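Local coordinates for protein BT_4661 (Bacteroides thetaiotaomicron, PDB 4AK2) that binds heparin and heparan sulfate at the bacterial cell surface, probably serving as the SusE-like glycan-binding component of a heparin utilisation system, this chain being its ligand-binding domain, at residues S121-E126 / I251-T256; T44-D47 / G51-S54; T8-G13 / L55-E60; Y167-P172 / F273-T278. All coordinates share one frame; numbering follows the deposited sequence. Where two conformers were deposited one is given.

Interaction 1 (S121-E126 / I251-T256)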
# COMPACT_ATOMS: atom_id res chain seq x y z
N SER A 121 -5.68 -4.79 -23.15
CA SER A 121 -4.60 -5.53 -23.79
C SER A 121 -4.25 -6.82 -23.05
O SER A 121 -3.10 -7.26 -23.08
CB SER A 121 -3.35 -4.65 -23.97
OG SER A 121 -3.68 -3.50 -24.70
N ASN A 122 -5.24 -7.40 -22.37
CA ASN A 122 -5.10 -8.69 -21.68
C ASN A 122 -4.13 -8.69 -20.49
O ASN A 122 -3.73 -9.74 -20.01
CB ASN A 122 -4.89 -9.88 -22.61
CG ASN A 122 -6.14 -10.72 -22.73
OD1 ASN A 122 -6.81 -11.02 -21.71
ND2 ASN A 122 -6.51 -11.05 -23.95
N VAL A 123 -3.82 -7.48 -19.98
CA VAL A 123 -2.92 -7.32 -18.85
C VAL A 123 -3.67 -7.69 -17.58
O VAL A 123 -4.81 -7.30 -17.37
CB VAL A 123 -2.38 -5.88 -18.76
CG1 VAL A 123 -1.66 -5.57 -17.44
CG2 VAL A 123 -1.51 -5.58 -19.96
N GLN A 124 -3.02 -8.48 -16.74
CA GLN A 124 -3.55 -8.80 -15.43
C GLN A 124 -2.40 -8.51 -14.45
O GLN A 124 -1.60 -9.38 -14.09
CB GLN A 124 -3.98 -10.26 -15.38
CG GLN A 124 -4.69 -10.64 -14.09
CD GLN A 124 -5.16 -12.07 -14.11
OE1 GLN A 124 -5.69 -12.55 -15.12
NE2 GLN A 124 -4.97 -12.76 -13.00
N LEU A 125 -2.27 -7.24 -14.04
CA LEU A 125 -1.05 -6.84 -13.32
C LEU A 125 -1.19 -7.10 -11.82
O LEU A 125 -2.01 -6.48 -11.16
CB LEU A 125 -0.77 -5.35 -13.58
CG LEU A 125 0.51 -4.78 -12.92
CD1 LEU A 125 1.77 -5.45 -13.51
CD2 LEU A 125 0.57 -3.29 -13.19
N GLU A 126 -0.36 -8.02 -11.30
CA GLU A 126 -0.48 -8.42 -9.92
C GLU A 126 0.89 -8.48 -9.24
O GLU A 126 1.78 -9.24 -9.64
CB GLU A 126 -1.15 -9.82 -9.80
CG GLU A 126 -2.59 -9.78 -10.29
CD GLU A 126 -3.36 -11.04 -9.99
OE1 GLU A 126 -2.74 -12.04 -9.58
OE2 GLU A 126 -4.59 -11.05 -10.18
N ILE A 251 -0.78 3.88 -11.58
CA ILE A 251 0.30 3.46 -12.48
C ILE A 251 -0.31 3.18 -13.87
O ILE A 251 -1.43 2.64 -13.95
CB ILE A 251 1.03 2.20 -11.92
CG1 ILE A 251 1.70 2.54 -10.59
CG2 ILE A 251 2.06 1.66 -12.90
CD1 ILE A 251 2.15 1.29 -9.80
N THR A 252 0.35 3.64 -14.92
CA THR A 252 -0.14 3.40 -16.27
C THR A 252 0.81 2.48 -17.01
O THR A 252 2.01 2.38 -16.66
CB THR A 252 -0.34 4.71 -17.06
OG1 THR A 252 0.89 5.42 -17.15
CG2 THR A 252 -1.38 5.58 -16.33
N TYR A 253 0.32 1.81 -18.04
CA TYR A 253 1.20 0.91 -18.80
C TYR A 253 0.94 1.08 -20.28
O TYR A 253 -0.07 1.65 -20.70
CB TYR A 253 1.02 -0.56 -18.40
CG TYR A 253 -0.37 -1.12 -18.60
CD1 TYR A 253 -0.77 -1.60 -19.86
CD2 TYR A 253 -1.25 -1.26 -17.53
CE1 TYR A 253 -2.04 -2.13 -20.06
CE2 TYR A 253 -2.53 -1.78 -17.71
CZ TYR A 253 -2.89 -2.25 -18.96
OH TYR A 253 -4.14 -2.79 -19.13
N ASP A 254 1.92 0.61 -21.06
CA ASP A 254 1.90 0.59 -22.50
C ASP A 254 2.43 -0.77 -22.94
O ASP A 254 3.42 -1.25 -22.37
CB ASP A 254 2.76 1.76 -23.01
CG ASP A 254 2.75 1.91 -24.53
OD1 ASP A 254 3.47 1.18 -25.23
OD2 ASP A 254 2.05 2.80 -25.04
N VAL A 255 1.79 -1.38 -23.95
CA VAL A 255 2.21 -2.72 -24.42
C VAL A 255 2.96 -2.66 -25.77
O VAL A 255 3.22 -3.71 -26.39
CB VAL A 255 1.01 -3.71 -24.55
CG1 VAL A 255 0.36 -3.99 -23.18
CG2 VAL A 255 -0.01 -3.24 -25.59
N THR A 256 3.37 -1.45 -26.15
CA THR A 256 4.03 -1.21 -27.42
C THR A 256 5.37 -0.51 -27.25
O THR A 256 5.89 0.10 -28.19
CB THR A 256 3.16 -0.41 -28.40
OG1 THR A 256 2.75 0.83 -27.80
CG2 THR A 256 1.92 -1.21 -28.83

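Interaction 2 (T44-D47 / G51-S54)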
# COMPACT_ATOMS: atom_id res chain seq x y z
N THR A 44 -6.51 -14.08 12.92
CA THR A 44 -6.02 -15.46 13.15
C THR A 44 -4.95 -15.57 14.22
O THR A 44 -4.57 -16.68 14.57
CB THR A 44 -5.47 -16.08 11.86
OG1 THR A 44 -4.30 -15.36 11.44
CG2 THR A 44 -6.55 -16.12 10.78
N ALA A 45 -4.48 -14.45 14.77
CA ALA A 45 -3.38 -14.49 15.76
C ALA A 45 -3.43 -13.27 16.65
O ALA A 45 -3.80 -12.18 16.18
CB ALA A 45 -2.00 -14.57 15.08
N THR A 46 -2.93 -13.42 17.87
CA THR A 46 -2.72 -12.29 18.77
C THR A 46 -1.88 -12.71 19.94
O THR A 46 -1.86 -13.90 20.25
CB THR A 46 -4.08 -11.67 19.27
OG1 THR A 46 -3.80 -10.51 20.05
CG2 THR A 46 -4.86 -12.66 20.15
N ASP A 47 -1.23 -11.76 20.61
CA ASP A 47 -0.58 -12.04 21.89
C ASP A 47 -1.47 -11.62 23.08
O ASP A 47 -1.04 -11.70 24.22
CB ASP A 47 0.85 -11.48 22.01
CG ASP A 47 0.94 -9.96 21.88
OD1 ASP A 47 -0.06 -9.33 21.49
OD2 ASP A 47 2.03 -9.41 22.11
N GLY A 51 -7.28 -13.47 24.31
CA GLY A 51 -7.53 -13.95 22.95
C GLY A 51 -8.44 -13.13 22.06
O GLY A 51 -8.97 -12.07 22.46
N LEU A 52 -8.62 -13.61 20.83
CA LEU A 52 -9.32 -12.82 19.81
C LEU A 52 -10.77 -12.51 20.12
O LEU A 52 -11.28 -11.49 19.64
CB LEU A 52 -9.30 -13.55 18.47
CG LEU A 52 -7.92 -13.76 17.87
CD1 LEU A 52 -8.05 -14.66 16.65
CD2 LEU A 52 -7.29 -12.42 17.48
N SER A 53 -11.44 -13.36 20.91
CA SER A 53 -12.87 -13.13 21.20
C SER A 53 -13.07 -12.31 22.48
O SER A 53 -14.19 -12.19 22.94
CB SER A 53 -13.66 -14.44 21.25
OG SER A 53 -13.19 -15.27 22.31
N SER A 54 -11.98 -11.75 23.02
CA SER A 54 -12.04 -10.83 24.17
C SER A 54 -11.78 -9.40 23.78
O SER A 54 -11.84 -8.51 24.63
CB SER A 54 -11.00 -11.20 25.24
OG SER A 54 -9.68 -10.85 24.79

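Interaction 3 (T8-G13 / L55-E60)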
# COMPACT_ATOMS: atom_id res chain seq x y z
N THR A 8 0.36 -6.55 22.20
CA THR A 8 1.08 -5.74 21.21
C THR A 8 0.70 -5.96 19.76
O THR A 8 1.08 -5.13 18.92
CB THR A 8 2.60 -5.93 21.33
OG1 THR A 8 2.94 -7.24 20.85
CG2 THR A 8 3.06 -5.71 22.76
N TYR A 9 -0.01 -7.03 19.42
CA TYR A 9 -0.32 -7.29 18.00
C TYR A 9 -1.55 -8.18 17.84
O TYR A 9 -1.90 -8.96 18.75
CB TYR A 9 0.89 -7.86 17.19
CG TYR A 9 1.16 -9.31 17.52
CD1 TYR A 9 0.48 -10.34 16.85
CD2 TYR A 9 2.10 -9.67 18.51
CE1 TYR A 9 0.72 -11.68 17.16
CE2 TYR A 9 2.33 -11.01 18.82
CZ TYR A 9 1.66 -12.01 18.14
OH TYR A 9 1.90 -13.31 18.45
N PHE A 10 -2.15 -8.12 16.64
CA PHE A 10 -2.99 -9.18 16.12
C PHE A 10 -2.55 -9.39 14.69
O PHE A 10 -1.72 -8.60 14.16
CB PHE A 10 -4.50 -8.76 16.16
CG PHE A 10 -4.77 -7.42 15.56
CD1 PHE A 10 -4.98 -7.29 14.19
CD2 PHE A 10 -4.80 -6.30 16.37
CE1 PHE A 10 -5.25 -6.03 13.62
CE2 PHE A 10 -5.04 -5.03 15.82
CZ PHE A 10 -5.26 -4.90 14.45
N ARG A 11 -3.07 -10.44 14.04
CA ARG A 11 -2.79 -10.64 12.62
C ARG A 11 -4.05 -11.16 11.96
O ARG A 11 -4.73 -12.03 12.55
CB ARG A 11 -1.64 -11.65 12.34
CG ARG A 11 -0.37 -11.37 13.08
CD ARG A 11 0.77 -12.29 12.68
NE ARG A 11 1.97 -11.96 13.45
CZ ARG A 11 2.53 -12.75 14.37
NH1 ARG A 11 2.05 -13.97 14.60
NH2 ARG A 11 3.58 -12.32 15.06
N TYR A 12 -4.27 -10.73 10.73
CA TYR A 12 -5.22 -11.30 9.82
C TYR A 12 -4.54 -12.23 8.78
O TYR A 12 -5.21 -13.08 8.20
CB TYR A 12 -5.96 -10.22 9.06
CG TYR A 12 -7.04 -9.52 9.87
CD1 TYR A 12 -6.71 -8.53 10.79
CD2 TYR A 12 -8.41 -9.85 9.71
CE1 TYR A 12 -7.66 -7.86 11.53
CE2 TYR A 12 -9.40 -9.14 10.43
CZ TYR A 12 -9.01 -8.18 11.37
OH TYR A 12 -9.96 -7.49 12.10
N GLY A 13 -3.22 -12.06 8.54
CA GLY A 13 -2.59 -12.84 7.48
C GLY A 13 -2.94 -12.38 6.08
O GLY A 13 -3.12 -11.19 5.83
N LEU A 55 -11.47 -9.17 22.51
CA LEU A 55 -11.10 -7.83 22.06
C LEU A 55 -12.27 -7.10 21.42
O LEU A 55 -13.11 -7.73 20.80
CB LEU A 55 -9.97 -7.97 21.02
CG LEU A 55 -8.70 -8.57 21.58
CD1 LEU A 55 -7.71 -8.84 20.47
CD2 LEU A 55 -8.08 -7.66 22.62
N LYS A 56 -12.32 -5.77 21.59
CA LYS A 56 -13.30 -4.92 20.88
C LYS A 56 -12.65 -4.52 19.56
O LYS A 56 -11.55 -3.90 19.55
CB LYS A 56 -13.67 -3.65 21.65
CG LYS A 56 -14.60 -2.66 20.90
N TRP A 57 -13.30 -4.87 18.46
CA TRP A 57 -12.76 -4.61 17.10
C TRP A 57 -13.43 -3.41 16.51
O TRP A 57 -14.64 -3.36 16.46
CB TRP A 57 -12.96 -5.82 16.22
CG TRP A 57 -12.24 -7.04 16.74
CD1 TRP A 57 -12.73 -7.99 17.61
CD2 TRP A 57 -10.87 -7.42 16.47
NE1 TRP A 57 -11.79 -8.95 17.86
CE2 TRP A 57 -10.64 -8.65 17.19
CE3 TRP A 57 -9.85 -6.90 15.70
CZ2 TRP A 57 -9.43 -9.30 17.14
CZ3 TRP A 57 -8.62 -7.56 15.65
CH2 TRP A 57 -8.42 -8.72 16.37
N GLU A 58 -12.61 -2.48 16.03
CA GLU A 58 -13.05 -1.29 15.32
C GLU A 58 -12.31 -1.13 14.00
O GLU A 58 -11.17 -1.62 13.85
CB GLU A 58 -12.82 -0.06 16.16
CG GLU A 58 -13.59 -0.03 17.47
CD GLU A 58 -13.23 1.21 18.25
OE1 GLU A 58 -12.24 1.18 18.99
OE2 GLU A 58 -13.92 2.22 18.11
N VAL A 59 -12.94 -0.44 13.04
CA VAL A 59 -12.31 -0.22 11.74
C VAL A 59 -12.53 1.21 11.28
O VAL A 59 -13.56 1.81 11.60
CB VAL A 59 -12.78 -1.25 10.67
CG1 VAL A 59 -14.21 -0.95 10.22
CG2 VAL A 59 -11.85 -1.30 9.46
N GLU A 60 -11.53 1.75 10.57
CA GLU A 60 -11.64 3.04 9.89
C GLU A 60 -11.19 2.88 8.45
O GLU A 60 -10.04 2.41 8.23
CB GLU A 60 -10.77 4.12 10.56
CG GLU A 60 -10.94 5.48 9.89
CD GLU A 60 -10.14 6.57 10.54
OE1 GLU A 60 -9.18 6.29 11.26
OE2 GLU A 60 -10.47 7.75 10.31

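Interaction 4 (Y167-P172 / F273-T278)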
# COMPACT_ATOMS: atom_id res chain seq x y z
N TYR A 167 -1.04 7.94 3.70
CA TYR A 167 -1.75 7.80 4.98
C TYR A 167 -0.71 7.57 6.06
O TYR A 167 -0.04 6.53 6.07
CB TYR A 167 -2.74 6.63 4.93
CG TYR A 167 -3.74 6.88 3.84
CD1 TYR A 167 -4.80 7.79 4.08
CD2 TYR A 167 -3.62 6.33 2.58
CE1 TYR A 167 -5.69 8.14 3.08
CE2 TYR A 167 -4.56 6.65 1.56
CZ TYR A 167 -5.60 7.56 1.83
OH TYR A 167 -6.50 7.91 0.84
N ASN A 168 -0.56 8.53 6.96
CA ASN A 168 0.32 8.35 8.11
C ASN A 168 -0.22 7.21 8.95
O ASN A 168 -1.44 7.07 9.15
CB ASN A 168 0.32 9.63 8.96
CG ASN A 168 1.28 9.52 10.13
OD1 ASN A 168 2.39 9.05 9.98
ND2 ASN A 168 0.83 9.90 11.31
N ILE A 169 0.68 6.34 9.39
CA ILE A 169 0.29 5.20 10.24
C ILE A 169 0.76 5.45 11.65
O ILE A 169 -0.07 5.68 12.55
CB ILE A 169 0.78 3.84 9.66
CG1 ILE A 169 -0.01 3.54 8.35
CG2 ILE A 169 0.67 2.73 10.67
CD1 ILE A 169 0.60 2.44 7.49
N ALA A 170 2.07 5.49 11.85
CA ALA A 170 2.61 5.74 13.20
C ALA A 170 3.73 6.79 13.21
O ALA A 170 4.56 6.84 14.12
CB ALA A 170 3.02 4.43 13.90
N GLY A 171 3.76 7.62 12.17
CA GLY A 171 4.68 8.74 12.09
C GLY A 171 4.13 9.93 12.84
O GLY A 171 3.06 9.84 13.44
N PRO A 172 4.84 11.05 12.77
CA PRO A 172 4.38 12.25 13.47
C PRO A 172 3.08 12.78 12.84
O PRO A 172 2.88 12.66 11.63
CB PRO A 172 5.53 13.25 13.31
CG PRO A 172 6.41 12.71 12.23
CD PRO A 172 6.14 11.24 12.08
N PHE A 273 0.56 -0.95 -2.84
CA PHE A 273 0.72 -0.02 -1.74
C PHE A 273 2.14 -0.06 -1.22
O PHE A 273 2.71 -1.18 -1.11
CB PHE A 273 -0.24 -0.35 -0.58
CG PHE A 273 -1.33 0.67 -0.34
CD1 PHE A 273 -1.02 1.89 0.26
CD2 PHE A 273 -2.63 0.33 -0.62
CE1 PHE A 273 -2.01 2.83 0.49
CE2 PHE A 273 -3.66 1.24 -0.36
CZ PHE A 273 -3.33 2.48 0.21
N ILE A 274 2.77 1.07 -0.96
CA ILE A 274 4.10 1.09 -0.36
C ILE A 274 3.94 1.46 1.12
O ILE A 274 3.33 2.49 1.46
CB ILE A 274 5.00 2.18 -1.01
CG1 ILE A 274 5.01 2.09 -2.54
CG2 ILE A 274 6.40 2.13 -0.39
CD1 ILE A 274 5.25 0.75 -3.13
N TRP A 275 4.43 0.63 2.03
CA TRP A 275 4.32 0.86 3.45
C TRP A 275 5.68 1.14 4.00
O TRP A 275 6.55 0.20 4.03
CB TRP A 275 3.62 -0.30 4.15
CG TRP A 275 3.47 -0.19 5.64
CD1 TRP A 275 3.82 0.85 6.48
CD2 TRP A 275 2.94 -1.23 6.50
NE1 TRP A 275 3.52 0.53 7.80
CE2 TRP A 275 3.00 -0.72 7.86
CE3 TRP A 275 2.44 -2.51 6.28
CZ2 TRP A 275 2.58 -1.48 8.95
CZ3 TRP A 275 2.02 -3.27 7.36
CH2 TRP A 275 2.08 -2.76 8.68
N PHE A 276 5.99 2.35 4.40
CA PHE A 276 7.27 2.78 4.96
C PHE A 276 7.27 2.59 6.46
O PHE A 276 6.39 3.05 7.17
CB PHE A 276 7.50 4.29 4.72
CG PHE A 276 7.36 4.70 3.28
CD1 PHE A 276 8.45 4.72 2.39
CD2 PHE A 276 6.12 5.16 2.79
CE1 PHE A 276 8.32 5.13 1.08
CE2 PHE A 276 5.99 5.55 1.48
CZ PHE A 276 7.08 5.54 0.61
N ASP A 277 8.30 1.89 6.97
CA ASP A 277 8.53 1.79 8.43
C ASP A 277 10.00 1.42 8.65
O ASP A 277 10.49 0.44 8.06
CB ASP A 277 7.60 0.71 9.03
CG ASP A 277 7.55 0.71 10.54
OD1 ASP A 277 8.60 0.88 11.18
OD2 ASP A 277 6.45 0.44 11.07
N THR A 278 10.68 2.22 9.45
CA THR A 278 12.08 1.94 9.78
C THR A 278 12.30 0.59 10.49
O THR A 278 13.44 0.13 10.54
CB THR A 278 12.71 3.05 10.65
OG1 THR A 278 11.92 3.29 11.79
CG2 THR A 278 12.92 4.32 9.87

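Interaction 1 (S121-E126 / I251-T256)
Tyr253 receives Val123 on one face of its ring, the two side chains meeting from opposite directions. Val123 CG1 stands over that face in a CH-pi contact, 4.1 Å from the ring centroid and displaced toward the rim. Val123 CG2 lies over the same face on the CE1 side, 3.5 Å from Tyr253 CE1, so the isopropyl group straddles the ring from one side, with CB nearest the hydroxyl. Tyr253 CG is wedged between its own backbone N and carbonyl carbon (chi1 61°), which turns the ring toward the loop. Its OH reaches past the valine to hydrogen-bond with Asp120 O and Ser119 OG. Without the phenol, as with an alanine here, Val123 would probably lose its aromatic platform, and Asp120 O and Ser119 OG their shared hydroxyl. The contact joins the end of strand 241-254, a central strand of the large mixed sheet, to the linker that runs from strand 105-115 to strand 131-134; Phe156 also meets the tyrosine ring. Asp254 turns away from the loop and, as the strand gives out, forms an Asx turn: its OD1 accepts from Thr256 N at 2.8 Å and from Thr256 OG1 at 2.7 Å, with Lys258 N as a further donor. Val255 faces the loop again, its CG1 lying 4.0 Å from Val123 CG2. Its CG2 sits 3.8 Å from Ser121 OG, where the contact becomes more exposed.

Interaction 2 (T44-D47 / G51-S54)
The carbonyl oxygen of Gly51, whose CA lies 4.1 Å from Thr46 CG2, is gripped twice by Ser54. Ser54 OG donates to Gly51 O at 2.7 Å, in the carbonyl plane and on a lone pair, and Ser54 N donates to the same atom at 3.1 Å. The backbone bond closes a type I beta-turn that presents Leu52 to strand 45-46. Leu52 and Thr46 run antiparallel alongside one another, so that Leu52 CD2 comes to rest 3.6 Å from Thr46 CG2 and 3.7 Å from Ala45 O. The other leucine methyl, CD1, lies against the backbone where Thr44 joins Ala45, 4.0 Å from Thr44 C. Thr46 places OG1 opposite its backbone N (chi1 -175°), which brings the methyl to the leucine and leaves the hydroxyl bonded to Tyr9 O and to the N-H of Ala48. Opposite Arg11 the strand carries two residues, Thr44 and Ala45, a classic beta bulge in the antiparallel 10-11/45-46 pair. No hydrogen bond joins 44-47 to 51-54. The polar groups described here bond within the turn or to residues outside the two segments, so this surface contact rests on methyl packing, and its cohesion is probably largely hydrophobic.

Interaction 3 (T8-G13 / L55-E60)
Phe10 and Trp57 form a T-shaped aromatic pair in which the indole supplies the edge and the phenyl ring the face. The planes stand at 75° and the centroid of the six-membered indole ring is 5.2 Å from that of Phe10. Trp57 CZ3 leads the approach, 3.9 Å from Phe10 CG, and lies over the phenyl face toward its rim; Trp57 CH2 touches Phe10 CB. Phe10 CG occupies the site between backbone N and carbonyl carbon (chi1 51°), which lays the ring against the tryptophan. Van der Waals contact adds Tyr12, whose OH is 3.6 Å from Trp57 CE3. Among polar interactions, none crosses between the segments. Tyr12 OH is instead hydrogen-bonded to Gly77 O, and Trp57 NE1 to Leu52 O, so both buried polar atoms have partners while their carbon frameworks pack. A serine in place of Trp57 would probably open a gap beside Phe10 and Tyr12 and deprive Leu52 O of its indole donor. Val94 from strand 89-98 touches Phe10 and Tyr12, and Ile72 closes on Tyr12 and Trp57. The cluster is thus the hydrophobic filling between the small antiparallel pair 10-11/45-46 and the sheet carrying strand 56-63, a layered arrangement consistent with a compact beta-sandwich-like domain.

Interaction 4 (Y167-P172 / F273-T278)
In the large mixed sheet, the end of strand 163-168 and the loop after it meet strand 268-276 through side chains that reach over strand 241-254, which pairs with both strands, and Ile169 and Trp275 form the heart of the contact. The isoleucine CD1 stands over the five-membered ring of the indole in a CH-pi contact, 3.8 Å from its centroid and 26° off the ring normal. Its nearest atom is Trp275 NE1 at 3.5 Å, with Trp275 CD1 at 3.7 Å. The isoleucine chain runs nearly perpendicular to the tryptophan side chain, and its extended form (chi2 165°) carries the terminal methyl down onto the indole. Phe280 also meets Trp275, edge-to-face. Two residues earlier in each segment, Tyr167 and Phe273 approach rim to rim, Tyr167 CD2 lying 4.4 Å from Phe273 CE1, a looser contact. This is where the mixed sheet abuts the four-stranded sheet: Met91 of strand 89-98 touches Tyr167, Ile169 and Phe273, and Tyr167 OH hydrogen-bonds to His63 ND1. Beyond the end of strand 163-168 the side chain of Asn168 bridges the turn in which Ile169 sits. The amide ND2 donates to Gly171 O at 3.1 Å with an N-H...O angle of 163°, coming from well above the carbonyl plane, whereas Gly171 N makes a weak bond to Asn168 OD1.

Interactions 2 and 3 form one unit: their centres lie 8 Å apart, and interaction 2 is nested within the loop that interaction 3 closes. Asp47 OD2 and Thr8 OG1 meet at 2.7 Å, probably in a hydrogen bond. Interaction 4 lies nearer the middle of the chain, its centre 17 Å from that of interaction 3. Interactions 1 and 4 share the large mixed sheet, their nearest atoms about 7 Å apart and their segments alternating along the chain. Neither touches the bound glycan: the Tyr253 side chain is about 11 Å from a sulfated iduronate, and that of Tyr167 about 10 Å from a sulfated glucosamine. The Phe273 side chain is about 8 Å from a bound sodium ion.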